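Local structure of heme-binding protein A (Haemophilus parasuis 29755, 3TPA) at residues K178-T181 with L182-P186; K398-E402 with G403-A407. The protein probably binds glutathione, as a solute-binding protein of extracellular family 5. The protein carries 1 engineered substitution. All blocks are in the same frame, centred on the assembly; numbering follows the deposited sequence.

Interaction 1. Residues K178-T181 with L182-P186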
ATOM      1  N   LYS A 178      -4.787  33.001  -4.704  1.00 40.00           N
ATOM      2  CA  LYS A 178      -4.441  31.803  -5.480  1.00 43.90           C
ATOM      3  C   LYS A 178      -4.023  30.596  -4.616  1.00 39.02           C
ATOM      4  O   LYS A 178      -2.888  30.115  -4.704  1.00 35.11           O
ATOM      5  CB  LYS A 178      -3.373  32.126  -6.538  1.00 49.77           C
ATOM      6  CG  LYS A 178      -2.213  32.970  -6.031  1.00 56.19           C
ATOM      7  CD  LYS A 178      -1.134  33.109  -7.094  1.00 64.92           C
ATOM      8  CE  LYS A 178      -0.084  34.148  -6.708  1.00 65.80           C
ATOM      9  NZ  LYS A 178       0.719  33.770  -5.510  1.00 61.59           N
ATOM     10  N   PRO A 179      -4.956  30.093  -3.791  1.00 38.65           N
ATOM     11  CA  PRO A 179      -4.662  28.987  -2.871  1.00 32.49           C
ATOM     12  C   PRO A 179      -4.335  27.711  -3.636  1.00 34.54           C
ATOM     13  O   PRO A 179      -3.658  26.824  -3.096  1.00 32.43           O
ATOM     14  CB  PRO A 179      -5.970  28.820  -2.087  1.00 28.56           C
ATOM     15  CG  PRO A 179      -7.020  29.377  -2.984  1.00 33.65           C
ATOM     16  CD  PRO A 179      -6.361  30.529  -3.695  1.00 37.98           C
ATOM     17  N   GLU A 180      -4.812  27.617  -4.873  1.00 24.94           N
ATOM     18  CA  GLU A 180      -4.532  26.447  -5.699  1.00 27.63           C
ATOM     19  C   GLU A 180      -3.037  26.221  -5.843  1.00 23.42           C
ATOM     20  O   GLU A 180      -2.575  25.100  -5.996  1.00 28.80           O
ATOM     21  CB  GLU A 180      -5.175  26.577  -7.083  1.00 31.10           C
ATOM     22  CG  GLU A 180      -6.621  26.111  -7.128  1.00 42.53           C
ATOM     23  CD  GLU A 180      -7.558  27.052  -6.394  1.00 55.59           C
ATOM     24  OE1 GLU A 180      -7.276  28.276  -6.357  1.00 50.47           O
ATOM     25  OE2 GLU A 180      -8.582  26.567  -5.860  1.00 57.77           O
ATOM     26  N   THR A 181      -2.278  27.299  -5.777  1.00 24.17           N
ATOM     27  CA  THR A 181      -0.845  27.213  -5.982  1.00 26.98           C
ATOM     28  C   THR A 181      -0.200  26.285  -4.950  1.00 27.72           C
ATOM     29  O   THR A 181       0.873  25.730  -5.191  1.00 21.26           O
ATOM     30  CB  THR A 181      -0.194  28.591  -5.950  1.00 30.68           C
ATOM     31  OG1 THR A 181      -0.729  29.384  -7.015  1.00 39.20           O
ATOM     32  CG2 THR A 181       1.302  28.485  -6.133  1.00 37.26           C
ATOM     33  N   LEU A 182      -0.858  26.125  -3.804  1.00 22.51           N
ATOM     34  CA  LEU A 182      -0.335  25.281  -2.734  1.00 16.42           C
ATOM     35  C   LEU A 182      -0.201  23.864  -3.250  1.00 25.16           C
ATOM     36  O   LEU A 182       0.748  23.154  -2.919  1.00 22.85           O
ATOM     37  CB  LEU A 182      -1.265  25.296  -1.511  1.00 18.59           C
ATOM     38  CG  LEU A 182      -0.738  24.641  -0.223  1.00 23.79           C
ATOM     39  CD1 LEU A 182       0.348  25.473   0.451  1.00 20.45           C
ATOM     40  CD2 LEU A 182      -1.870  24.392   0.742  1.00 20.17           C
ATOM     41  N   ASP A 183      -1.152  23.458  -4.080  1.00 22.88           N
ATOM     42  CA  ASP A 183      -1.173  22.093  -4.584  1.00 26.17           C
ATOM     43  C   ASP A 183      -0.360  21.919  -5.873  1.00 27.37           C
ATOM     44  O   ASP A 183       0.113  20.830  -6.166  1.00 29.76           O
ATOM     45  CB  ASP A 183      -2.617  21.638  -4.799  1.00 24.27           C
ATOM     46  CG  ASP A 183      -3.403  21.603  -3.519  1.00 27.99           C
ATOM     47  OD1 ASP A 183      -2.896  21.023  -2.537  1.00 24.94           O
ATOM     48  OD2 ASP A 183      -4.517  22.170  -3.486  1.00 30.17           O
ATOM     49  N   GLN A 184      -0.185  22.999  -6.625  1.00 32.50           N
ATOM     50  CA  GLN A 184       0.437  22.915  -7.945  1.00 28.62           C
ATOM     51  C   GLN A 184       1.915  23.238  -7.941  1.00 27.03           C
ATOM     52  O   GLN A 184       2.648  22.775  -8.808  1.00 26.62           O
ATOM     53  CB  GLN A 184      -0.280  23.839  -8.934  1.00 30.76           C
ATOM     54  CG  GLN A 184      -1.727  23.449  -9.179  1.00 32.85           C
ATOM     55  CD  GLN A 184      -2.502  24.547  -9.863  1.00 38.96           C
ATOM     56  OE1 GLN A 184      -1.938  25.570 -10.246  1.00 45.92           O
ATOM     57  NE2 GLN A 184      -3.802  24.347 -10.016  1.00 32.00           N
ATOM     58  N   GLN A 185       2.348  24.041  -6.974  1.00 23.45           N
ATOM     59  CA  GLN A 185       3.753  24.425  -6.865  1.00 24.14           C
ATOM     60  C   GLN A 185       4.221  24.081  -5.463  1.00 23.08           C
ATOM     61  O   GLN A 185       4.267  24.941  -4.581  1.00 20.17           O
ATOM     62  CB  GLN A 185       3.926  25.922  -7.131  1.00 23.69           C
ATOM     63  CG  GLN A 185       3.135  26.415  -8.320  1.00 33.27           C
ATOM     64  CD  GLN A 185       3.765  26.022  -9.634  1.00 44.36           C
ATOM     65  OE1 GLN A 185       4.964  25.741  -9.698  1.00 46.74           O
ATOM     66  NE2 GLN A 185       2.961  26.001 -10.695  1.00 50.00           N
ATOM     67  N   PRO A 186       4.559  22.806  -5.251  1.00 24.51           N
ATOM     68  CA  PRO A 186       4.788  22.305  -3.888  1.00 21.37           C
ATOM     69  C   PRO A 186       6.016  22.898  -3.211  1.00 24.75           C
ATOM     70  O   PRO A 186       7.061  23.078  -3.836  1.00 28.89           O
ATOM     71  CB  PRO A 186       4.944  20.787  -4.089  1.00 22.50           C
ATOM     72  CG  PRO A 186       5.336  20.632  -5.550  1.00 24.31           C
ATOM     73  CD  PRO A 186       4.620  21.738  -6.264  1.00 22.95           C
TER

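Interaction 2. Residues K398-E402 with G403-A407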
ATOM      1  N   LYS A 398     -20.199  -4.888  -6.141  1.00 21.15           N
ATOM      2  CA  LYS A 398     -21.376  -4.659  -5.307  1.00 22.69           C
ATOM      3  C   LYS A 398     -22.059  -5.973  -4.942  1.00 21.93           C
ATOM      4  O   LYS A 398     -22.465  -6.178  -3.805  1.00 24.91           O
ATOM      5  CB  LYS A 398     -22.366  -3.706  -5.978  1.00 19.62           C
ATOM      6  CG  LYS A 398     -23.520  -3.309  -5.082  1.00 21.79           C
ATOM      7  CD  LYS A 398     -24.470  -2.367  -5.803  1.00 26.53           C
ATOM      8  CE  LYS A 398     -25.584  -1.907  -4.867  1.00 29.54           C
ATOM      9  NZ  LYS A 398     -26.655  -1.181  -5.597  1.00 47.08           N
ATOM     10  N   ARG A 399     -22.164  -6.884  -5.896  1.00 19.87           N
ATOM     11  CA  ARG A 399     -22.839  -8.145  -5.593  1.00 20.71           C
ATOM     12  C   ARG A 399     -21.959  -9.109  -4.816  1.00 20.91           C
ATOM     13  O   ARG A 399     -22.446 -10.077  -4.246  1.00 26.57           O
ATOM     14  CB  ARG A 399     -23.360  -8.811  -6.860  1.00 24.43           C
ATOM     15  CG  ARG A 399     -24.360  -7.965  -7.602  1.00 29.88           C
ATOM     16  CD  ARG A 399     -24.788  -8.649  -8.867  1.00 33.90           C
ATOM     17  NE  ARG A 399     -25.471  -7.717  -9.746  1.00 43.51           N
ATOM     18  CZ  ARG A 399     -26.055  -8.067 -10.884  1.00 37.81           C
ATOM     19  NH1 ARG A 399     -26.040  -9.332 -11.269  1.00 35.94           N
ATOM     20  NH2 ARG A 399     -26.658  -7.153 -11.623  1.00 37.38           N
ATOM     21  N   THR A 400     -20.659  -8.856  -4.808  1.00 16.84           N
ATOM     22  CA  THR A 400     -19.774  -9.633  -3.961  1.00 16.32           C
ATOM     23  C   THR A 400     -19.969  -9.177  -2.513  1.00 17.33           C
ATOM     24  O   THR A 400     -20.194 -10.003  -1.625  1.00 16.04           O
ATOM     25  CB  THR A 400     -18.299  -9.508  -4.387  1.00 17.28           C
ATOM     26  OG1 THR A 400     -18.093 -10.216  -5.613  1.00 21.48           O
ATOM     27  CG2 THR A 400     -17.386 -10.108  -3.329  1.00  9.96           C
ATOM     28  N   ARG A 401     -19.888  -7.861  -2.285  1.00 14.07           N
ATOM     29  CA  ARG A 401     -20.101  -7.306  -0.955  0.52 17.65           C
ATOM     30  C   ARG A 401     -21.444  -7.762  -0.380  1.00 21.00           C
ATOM     31  O   ARG A 401     -21.557  -8.053   0.808  1.00 17.79           O
ATOM     32  CB  ARG A 401     -20.007  -5.773  -0.988  0.52 17.07           C
ATOM     33  CG  ARG A 401     -18.625  -5.259  -1.395  0.52 17.91           C
ATOM     34  CD  ARG A 401     -18.506  -3.742  -1.265  0.52 20.30           C
ATOM     35  NE  ARG A 401     -19.243  -3.020  -2.300  0.52 22.69           N
ATOM     36  CZ  ARG A 401     -18.680  -2.424  -3.351  0.52 22.47           C
ATOM     37  NH1 ARG A 401     -17.367  -2.454  -3.521  0.52 23.40           N
ATOM     38  NH2 ARG A 401     -19.431  -1.785  -4.236  0.52 10.12           N
ATOM     39  N   GLU A 402     -22.458  -7.843  -1.231  1.00 20.67           N
ATOM     40  CA  GLU A 402     -23.793  -8.242  -0.780  1.00 19.37           C
ATOM     41  C   GLU A 402     -23.995  -9.742  -0.608  1.00 18.72           C
ATOM     42  O   GLU A 402     -25.051 -10.175  -0.165  1.00 19.90           O
ATOM     43  CB  GLU A 402     -24.852  -7.676  -1.722  1.00 22.09           C
ATOM     44  CG  GLU A 402     -24.943  -6.162  -1.660  1.00 26.41           C
ATOM     45  CD  GLU A 402     -25.773  -5.601  -2.780  1.00 31.67           C
ATOM     46  OE1 GLU A 402     -26.160  -6.388  -3.668  1.00 33.37           O
ATOM     47  OE2 GLU A 402     -26.025  -4.378  -2.774  1.00 23.75           O
ATOM     48  N   GLY A 403     -22.994 -10.543  -0.960  1.00 18.63           N
ATOM     49  CA  GLY A 403     -23.084 -11.980  -0.720  1.00 17.35           C
ATOM     50  C   GLY A 403     -23.791 -12.803  -1.784  1.00 17.95           C
ATOM     51  O   GLY A 403     -24.229 -13.920  -1.520  1.00 19.76           O
ATOM     52  N   GLU A 404     -23.897 -12.269  -2.995  1.00 21.37           N
ATOM     53  CA  GLU A 404     -24.437 -13.046  -4.114  1.00 23.94           C
ATOM     54  C   GLU A 404     -23.470 -14.083  -4.692  1.00 25.64           C
ATOM     55  O   GLU A 404     -23.900 -15.098  -5.240  1.00 27.29           O
ATOM     56  CB  GLU A 404     -24.881 -12.128  -5.249  1.00 28.88           C
ATOM     57  CG  GLU A 404     -26.165 -11.369  -4.983  1.00 41.76           C
ATOM     58  CD  GLU A 404     -26.689 -10.701  -6.236  1.00 54.06           C
ATOM     59  OE1 GLU A 404     -26.895 -11.409  -7.251  1.00 57.48           O
ATOM     60  OE2 GLU A 404     -26.874  -9.467  -6.207  1.00 51.40           O
ATOM     61  N   PHE A 405     -22.169 -13.833  -4.597  1.00 20.79           N
ATOM     62  CA  PHE A 405     -21.205 -14.741  -5.213  1.00 17.18           C
ATOM     63  C   PHE A 405     -21.098 -16.029  -4.417  1.00 24.69           C
ATOM     64  O   PHE A 405     -21.587 -16.114  -3.271  1.00 20.37           O
ATOM     65  CB  PHE A 405     -19.822 -14.091  -5.302  1.00 20.26           C
ATOM     66  CG  PHE A 405     -19.060 -14.117  -4.008  1.00 13.93           C
ATOM     67  CD1 PHE A 405     -17.898 -14.865  -3.886  1.00 19.69           C
ATOM     68  CD2 PHE A 405     -19.527 -13.423  -2.906  1.00 13.86           C
ATOM     69  CE1 PHE A 405     -17.191 -14.904  -2.687  1.00 18.28           C
ATOM     70  CE2 PHE A 405     -18.839 -13.460  -1.704  1.00 23.54           C
ATOM     71  CZ  PHE A 405     -17.660 -14.202  -1.597  1.00 22.66           C
ATOM     72  N   ALA A 406     -20.468 -17.025  -5.044  1.00 19.63           N
ATOM     73  CA  ALA A 406     -20.120 -18.291  -4.406  1.00 17.71           C
ATOM     74  C   ALA A 406     -18.612 -18.311  -4.148  1.00 21.19           C
ATOM     75  O   ALA A 406     -18.157 -18.178  -3.003  1.00 15.46           O
ATOM     76  CB  ALA A 406     -20.523 -19.468  -5.304  1.00 14.68           C
ATOM     77  N   ALA A 407     -17.845 -18.490  -5.226  1.00 16.53           N
ATOM     78  CA  ALA A 407     -16.388 -18.357  -5.190  1.00 15.45           C
ATOM     79  C   ALA A 407     -15.967 -17.222  -6.119  1.00 17.69           C
ATOM     80  O   ALA A 407     -16.708 -16.861  -7.029  1.00 21.57           O
ATOM     81  CB  ALA A 407     -15.712 -19.663  -5.624  1.00 18.52           C
TER
HETATM   82  O   HOH W   1     -25.851 -11.697  -9.978  1.00 49.30           O

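Interaction 1. Residues K178-T181 with L182-P186
Thr181 and Gln185, one helical turn apart, meet through aliphatic carbon: Thr181 CG2 lies 3.5 Å from Gln185 CG, the two side chains crossing at a slant. With OG1 beside the backbone N and anti to the carbonyl carbon (chi1 -62°), the methyl CG2 falls anti to the backbone N and is turned toward Gln185. One residue earlier, the extended chain of Gln184 runs back along the turn, its NE2 3.9 Å from Glu180 CB, a van der Waals contact.

Backbone hydrogen bonds do most of the joining. A type I beta turn from Lys178 to Thr181 leads into the short helix 181-184, and Leu182 N bonds to Pro179 O at 3.0 Å. Glu180 O accepts twice, from Asp183 N at 2.9 Å, well above the carbonyl plane, and from Gln184 N at 3.2 Å, in that plane. Thr181 O takes the N-H of Gln185 at 2.9 Å, closing the last turn where Gln185 departs from helical geometry.

Among the polar side chains, Thr181 OG1 gives a weak bond back to Lys178 O. The buried carboxylate of Asp183 turns to other partners, a salt bridge to Arg103 and hydrogen bonds to Ser22 and Ser115. The chemistry thus implies a short helix held together by its main chain, with charge neutralisation of Asp183 probably tying it to helix 94-105.

Interaction 2. Residues K398-E402 with G403-A407
With CG beside the backbone N in both Arg399 (chi1 -61°) and Glu404 (chi1 -74°), the two extended side chains pass slantwise over one another. Glu404 OE2 settles against the arginine's aliphatic part, 3.2 Å from Arg399 CG. It lies well out of the guanidinium plane, so charge attraction remains but no N-H points at it. A water makes the polar link instead, accepting from Arg399 NH1 at 2.7 Å and donating to Glu404 OE1 at 2.9 Å. Glu402 runs alongside, its OE1 4.1 Å from Glu404 OE2, a proximity of like charges that the nearby arginine probably eases.

The backbone ends the helix in a Schellman motif: Glu404 N bonds to Arg399 O at 2.9 Å and Gly403 N to Thr400 O at 2.9 Å. Gly403, with phi 85°, makes the reversal, and its lack of a side chain keeps clear of Glu402 O.

On the buried side, Thr400 CG2 makes a CH-pi contact over one face of the Phe405 ring. Thr400 OG1 is hydrogen-bonded to Phe396 O and to Tyr410 OH, whose ring meets Phe405 edge-to-face; with Trp356 packed nearby, the cap joins helix 393-401 to strands 351-356 and 407-413.

Overall arrangement
Both contacts are local and partly buried, yet they belong to separate parts of the chain, their centres 42 Å apart and their nearest atoms about 28 Å. Interaction 1 takes in the whole of the short helix 181-184 and the turn leading into it, packed among helices 167-175 and 94-105; interaction 2 covers the exit of a longer helix on its way into a strand of the six-stranded mixed sheet. Their polar chemistry differs with their place: in interaction 1 the Asp183 carboxylate is buried and paired with Arg103 and two serines, whereas in interaction 2 charges gather toward solvent around a water, and aromatic packing supplies the buried side.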